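Local structure of geranylgeranyl pyrophosphate synthase (Corynebacterium glutamicum, 3LK5) at residues A201-E206 against A303-V308; W158-L163 against D178-M183. The protein probably catalyses the magnesium-dependent joining of isoprenoid diphosphates to lengthen a prenyl chain, as in other polyprenyl synthases. All coordinates share one frame; numbering follows the deposited sequence.

Contact 1: residues A201-E206 against A303-V308; sequences ANESVE and AIRAGV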
loop_
_atom_site.group_PDB
_atom_site.type_symbol
_atom_site.label_atom_id
_atom_site.label_comp_id
_atom_site.label_asym_id
_atom_site.label_seq_id
_atom_site.Cartn_x
_atom_site.Cartn_y
_atom_site.Cartn_z
ATOM N N ALA A 201 -17.141 17.675 -9.784
ATOM C CA ALA A 201 -16.806 18.931 -10.461
ATOM C C ALA A 201 -17.028 20.082 -9.478
ATOM O O ALA A 201 -17.738 21.027 -9.764
ATOM C CB ALA A 201 -17.682 19.110 -11.716
ATOM N N ASN A 202 -16.431 19.959 -8.298
ATOM C CA ASN A 202 -16.605 20.907 -7.197
ATOM C C ASN A 202 -15.691 22.144 -7.357
ATOM O O ASN A 202 -14.524 22.007 -7.761
ATOM C CB ASN A 202 -16.335 20.154 -5.887
ATOM C CG ASN A 202 -16.506 21.008 -4.659
ATOM O OD1 ASN A 202 -15.774 21.989 -4.451
ATOM N ND2 ASN A 202 -17.420 20.592 -3.779
ATOM N N GLU A 203 -16.211 23.337 -7.043
ATOM C CA GLU A 203 -15.492 24.579 -7.349
ATOM C C GLU A 203 -15.039 25.350 -6.100
ATOM O O GLU A 203 -14.707 26.543 -6.193
ATOM C CB GLU A 203 -16.359 25.505 -8.245
ATOM C CG GLU A 203 -16.904 24.850 -9.519
ATOM C CD GLU A 203 -17.874 25.753 -10.286
ATOM O OE1 GLU A 203 -18.077 26.915 -9.868
ATOM O OE2 GLU A 203 -18.413 25.304 -11.316
ATOM N N SER A 204 -15.016 24.691 -4.935
ATOM C CA SER A 204 -14.602 25.371 -3.700
ATOM C C SER A 204 -13.100 25.674 -3.712
ATOM O O SER A 204 -12.286 24.746 -3.916
ATOM C CB SER A 204 -14.883 24.486 -2.485
ATOM O OG SER A 204 -14.365 25.085 -1.308
ATOM N N VAL A 205 -12.750 26.935 -3.448
ATOM C CA VAL A 205 -11.349 27.379 -3.295
ATOM C C VAL A 205 -10.782 26.743 -2.023
ATOM O O VAL A 205 -9.648 26.218 -2.011
ATOM C CB VAL A 205 -11.243 28.916 -3.198
ATOM C CG1 VAL A 205 -9.787 29.346 -3.015
ATOM C CG2 VAL A 205 -11.790 29.580 -4.466
ATOM N N GLU A 206 -11.609 26.760 -0.971
ATOM C CA GLU A 206 -11.277 26.204 0.347
ATOM C C GLU A 206 -10.916 24.737 0.281
ATOM O O GLU A 206 -9.982 24.272 0.963
ATOM C CB GLU A 206 -12.476 26.316 1.275
ATOM C CG GLU A 206 -12.189 27.026 2.568
ATOM C CD GLU A 206 -11.964 28.509 2.341
ATOM O OE1 GLU A 206 -12.795 29.147 1.642
ATOM O OE2 GLU A 206 -10.952 29.042 2.854
ATOM N N ALA A 303 -18.127 28.550 -21.018
ATOM C CA ALA A 303 -17.080 27.930 -21.850
ATOM C C ALA A 303 -16.000 27.211 -21.027
ATOM O O ALA A 303 -15.625 26.079 -21.358
ATOM C CB ALA A 303 -16.448 28.975 -22.798
ATOM N N ILE A 304 -15.539 27.822 -19.936
ATOM C CA ILE A 304 -14.607 27.125 -18.998
ATOM C C ILE A 304 -15.243 25.877 -18.349
ATOM O O ILE A 304 -14.668 24.771 -18.359
ATOM C CB ILE A 304 -14.056 28.073 -17.901
ATOM C CG1 ILE A 304 -13.277 29.257 -18.518
ATOM C CG2 ILE A 304 -13.122 27.320 -16.938
ATOM C CD1 ILE A 304 -13.018 30.383 -17.521
ATOM N N ARG A 305 -16.431 26.053 -17.780
ATOM C CA ARG A 305 -17.175 24.920 -17.198
ATOM C C ARG A 305 -17.415 23.772 -18.166
ATOM O O ARG A 305 -17.236 22.605 -17.798
ATOM C CB ARG A 305 -18.501 25.384 -16.628
ATOM C CG ARG A 305 -18.366 25.809 -15.217
ATOM C CD ARG A 305 -19.672 26.241 -14.628
ATOM N NE ARG A 305 -19.364 26.849 -13.352
ATOM C CZ ARG A 305 -19.464 28.141 -13.083
ATOM N NH1 ARG A 305 -19.112 28.573 -11.884
ATOM N NH2 ARG A 305 -19.922 28.994 -13.996
ATOM N N ALA A 306 -17.801 24.101 -19.390
ATOM C CA ALA A 306 -18.136 23.094 -20.391
ATOM C C ALA A 306 -16.892 22.384 -20.880
ATOM O O ALA A 306 -16.952 21.215 -21.254
ATOM C CB ALA A 306 -18.877 23.724 -21.566
ATOM N N GLY A 307 -15.765 23.085 -20.858
ATOM C CA GLY A 307 -14.553 22.603 -21.491
ATOM C C GLY A 307 -13.593 21.800 -20.621
ATOM O O GLY A 307 -12.959 20.881 -21.117
ATOM N N VAL A 308 -13.470 22.142 -19.342
ATOM C CA VAL A 308 -12.442 21.509 -18.487
ATOM C C VAL A 308 -12.680 20.023 -18.271
ATOM O O VAL A 308 -13.777 19.607 -17.879
ATOM C CB VAL A 308 -12.241 22.202 -17.117
ATOM C CG1 VAL A 308 -11.689 23.620 -17.307
ATOM C CG2 VAL A 308 -13.533 22.186 -16.274
#
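E203 and R305 meet through a bidentate salt bridge, the one direct link between the turn at 201-206 and the end of helix 298-307. R305 takes the carboxylate side-on: NE donates to OE2 of E203 at 2.7 Å, and NH1 of R305 donates to OE1 of E203 at 2.8 Å. Both bonds are almost straight, with N-H...O angles of 175° and 173°, both oxygens lie in the guanidinium plane, and both are approached on their syn side. The two flat groups are nearly coplanar, although the side chains that carry them cross at about a right angle. CB of R305 does not point at the turn; the extended chain from CG to NE carries the guanidinium to it.

A second set of bonds shapes the backbone around E203. OD1 of N202 accepts from the backbone N of S204 at 2.8 Å, an Asx turn that encloses E203, and OG of S204 N-caps helix 205-231 by bonding the N of L207.

Further ionic and apolar contacts come from helix 284-296: D294 takes NH2 of R305 in another salt bridge, and L290 packs on E203. With NE and NH1 taken by E203 and NH2 by D294, turning of the guanidinium is restricted and its charge probably offset. The partly exposed pair joins the turn preceding helix 205-231 to the last turn of helix 298-307 by directional ionic bonding rather than apolar burial.

Contact 2: residues W158-L163 against D178-M183; sequences WAEDML and DAWRGM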
loop_
_atom_site.group_PDB
_atom_site.type_symbol
_atom_site.label_atom_id
_atom_site.label_comp_id
_atom_site.label_asym_id
_atom_site.label_seq_id
_atom_site.Cartn_x
_atom_site.Cartn_y
_atom_site.Cartn_z
ATOM N N TRP A 158 7.531 -1.904 0.123
ATOM C CA TRP A 158 8.996 -1.753 0.127
ATOM C C TRP A 158 9.454 -0.400 0.708
ATOM O O TRP A 158 10.560 -0.316 1.234
ATOM C CB TRP A 158 9.545 -1.945 -1.296
ATOM C CG TRP A 158 9.573 -3.425 -1.644
ATOM C CD1 TRP A 158 9.311 -4.488 -0.801
ATOM C CD2 TRP A 158 9.936 -3.986 -2.906
ATOM N NE1 TRP A 158 9.441 -5.699 -1.511
ATOM C CE2 TRP A 158 9.847 -5.394 -2.790
ATOM C CE3 TRP A 158 10.300 -3.418 -4.147
ATOM C CZ2 TRP A 158 10.124 -6.246 -3.864
ATOM C CZ3 TRP A 158 10.563 -4.266 -5.225
ATOM C CH2 TRP A 158 10.480 -5.663 -5.069
ATOM N N ALA A 159 8.636 0.644 0.559
ATOM C CA ALA A 159 8.939 1.918 1.271
ATOM C C ALA A 159 9.070 1.630 2.757
ATOM O O ALA A 159 10.028 2.077 3.433
ATOM C CB ALA A 159 7.856 2.991 1.025
ATOM N N GLU A 160 8.093 0.884 3.296
ATOM C CA GLU A 160 8.093 0.590 4.727
ATOM C C GLU A 160 9.306 -0.260 5.062
ATOM O O GLU A 160 9.945 -0.015 6.065
ATOM C CB GLU A 160 6.809 -0.179 5.171
ATOM C CG GLU A 160 5.551 0.446 4.579
ATOM C CD GLU A 160 4.961 1.654 5.359
ATOM O OE1 GLU A 160 5.627 2.044 6.416
ATOM O OE2 GLU A 160 3.808 2.152 4.911
ATOM N N ASP A 161 9.558 -1.321 4.279
ATOM C CA ASP A 161 10.722 -2.210 4.563
ATOM C C ASP A 161 12.017 -1.404 4.519
ATOM O O ASP A 161 12.923 -1.647 5.307
ATOM C CB ASP A 161 10.832 -3.297 3.492
ATOM C CG ASP A 161 9.720 -4.360 3.610
ATOM O OD1 ASP A 161 9.075 -4.500 4.674
ATOM O OD2 ASP A 161 9.474 -5.037 2.609
HETATM N N MSE A 162 12.145 -0.541 3.529
HETATM C CA MSE A 162 13.416 0.186 3.347
HETATM C C MSE A 162 13.692 1.051 4.557
HETATM O O MSE A 162 14.851 1.138 5.005
HETATM C CB MSE A 162 13.390 1.042 2.066
HETATM C CG MSE A 162 14.790 1.630 1.742
HETATM SE SE MSE A 162 14.765 2.307 -0.082
HETATM C CE MSE A 162 16.699 2.894 -0.227
ATOM N N LEU A 163 12.640 1.668 5.113
ATOM C CA LEU A 163 12.774 2.372 6.390
ATOM C C LEU A 163 13.076 1.417 7.572
ATOM O O LEU A 163 14.064 1.619 8.313
ATOM C CB LEU A 163 11.500 3.230 6.694
ATOM C CG LEU A 163 11.545 3.961 8.059
ATOM C CD1 LEU A 163 12.694 5.014 8.082
ATOM C CD2 LEU A 163 10.172 4.588 8.378
ATOM N N ASP A 178 5.894 10.022 14.330
ATOM C CA ASP A 178 4.953 11.142 14.116
ATOM C C ASP A 178 4.980 11.611 12.656
ATOM O O ASP A 178 3.925 11.778 12.015
ATOM C CB ASP A 178 5.224 12.326 15.071
ATOM C CG ASP A 178 4.854 12.013 16.527
ATOM O OD1 ASP A 178 4.092 11.055 16.774
ATOM O OD2 ASP A 178 5.299 12.735 17.454
ATOM N N ALA A 179 6.178 11.828 12.117
ATOM C CA ALA A 179 6.281 12.305 10.759
ATOM C C ALA A 179 5.821 11.261 9.763
ATOM O O ALA A 179 5.131 11.585 8.794
ATOM C CB ALA A 179 7.748 12.729 10.422
ATOM N N TRP A 180 6.226 10.007 9.979
ATOM C CA TRP A 180 5.910 8.964 8.999
ATOM C C TRP A 180 4.433 8.566 9.048
ATOM O O TRP A 180 3.795 8.371 7.970
ATOM C CB TRP A 180 6.770 7.722 9.314
ATOM C CG TRP A 180 6.734 6.600 8.282
ATOM C CD1 TRP A 180 6.012 5.445 8.358
ATOM C CD2 TRP A 180 7.546 6.495 7.106
ATOM N NE1 TRP A 180 6.305 4.627 7.276
ATOM C CE2 TRP A 180 7.230 5.262 6.486
ATOM C CE3 TRP A 180 8.522 7.338 6.521
ATOM C CZ2 TRP A 180 7.865 4.815 5.293
ATOM C CZ3 TRP A 180 9.173 6.908 5.336
ATOM C CH2 TRP A 180 8.828 5.658 4.733
ATOM N N ARG A 181 3.886 8.446 10.261
ATOM C CA ARG A 181 2.430 8.183 10.403
ATOM C C ARG A 181 1.642 9.366 9.766
ATOM O O ARG A 181 0.734 9.144 8.951
ATOM C CB ARG A 181 2.053 8.036 11.884
ATOM C CG ARG A 181 0.542 7.714 12.150
ATOM C CD ARG A 181 0.168 8.066 13.654
ATOM N NE ARG A 181 1.144 7.433 14.539
ATOM C CZ ARG A 181 1.929 8.108 15.373
ATOM N NH1 ARG A 181 1.815 9.441 15.518
ATOM N NH2 ARG A 181 2.784 7.443 16.084
ATOM N N GLY A 182 2.046 10.598 10.107
ATOM C CA GLY A 182 1.338 11.809 9.569
ATOM C C GLY A 182 1.380 11.831 8.047
ATOM O O GLY A 182 0.340 11.913 7.387
HETATM N N MSE A 183 2.574 11.689 7.469
HETATM C CA MSE A 183 2.761 11.828 6.050
HETATM C C MSE A 183 1.882 10.890 5.234
HETATM O O MSE A 183 1.269 11.308 4.250
HETATM C CB MSE A 183 4.220 11.519 5.684
HETATM C CG MSE A 183 4.460 11.614 4.214
HETATM SE SE MSE A 183 6.384 11.215 3.908
HETATM C CE MSE A 183 6.359 9.350 4.475
#
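W180 of helix 170-199 reaches across to E160 and L163 of helix 144-164 and supplies every contact made from its side. The two segments run almost exactly antiparallel with axes 13.4 Å apart, too far for backbones to touch, and the indole spans the gap. Its CB points at the other helix, and CG lies anti to the backbone N, which carries the ring straight across. From CG onward one face is covered by L163, whose CD2 comes from the opposite direction and sits over the six-membered ring, 3.5 Å from its centroid and 12° off the normal, a CH-pi contact. The ring-fusion atom CD2 of W180 is closest to it, also at 3.5 Å from CD2 of L163. CE of M183, one turn on in the same helix as W180, rests on the other face, offset toward the rim, so the indole is clamped between a leucine methyl and a selenomethionine methyl.

At the pyrrole edge, NE1 of W180 donates to OE1 of E160 at 2.8 Å with an N-H...O angle of 162°. The acceptor lies in the ring plane, whereas the carboxylate is turned 77° to it, and OE1 is met on its syn side from well out of the carboxylate plane. E160 gets there by bending at chi2, and its OE2 is held by a salt bridge to R184 of the same chain. The far rim of the indole, CH2 of W180, ends 4.0 Å from the backbone O of A159.

S96 of helix 87-111 and L227 of helix 205-231 also touch W180, while D161 and R181 form salt bridges to the second subunit. A buried tryptophan bridging a helical hairpin beside the dimer interface fits the all-helical polyprenyl synthase fold, with its consecutive antiparallel helices.

How the contacts relate
Contact 2 closes before contact 1 opens along the chain, and the two are joined in sequence by helix 170-199: W180 lies on it, and the turn at 201-206 follows its end and leads into helix 205-231. They lie on opposite sides of the chain's centre, with their centres 35 Å apart and nearest atoms about 17 Å apart, so neither touches the other. Contact 2 is buried and borders the second subunit; contact 1 is at the surface, where no other chain of the assembly meets it. Both are away from the magnesium-binding aspartates D108, D112 and D194, although D194 belongs to the same helix 170-199 that links them.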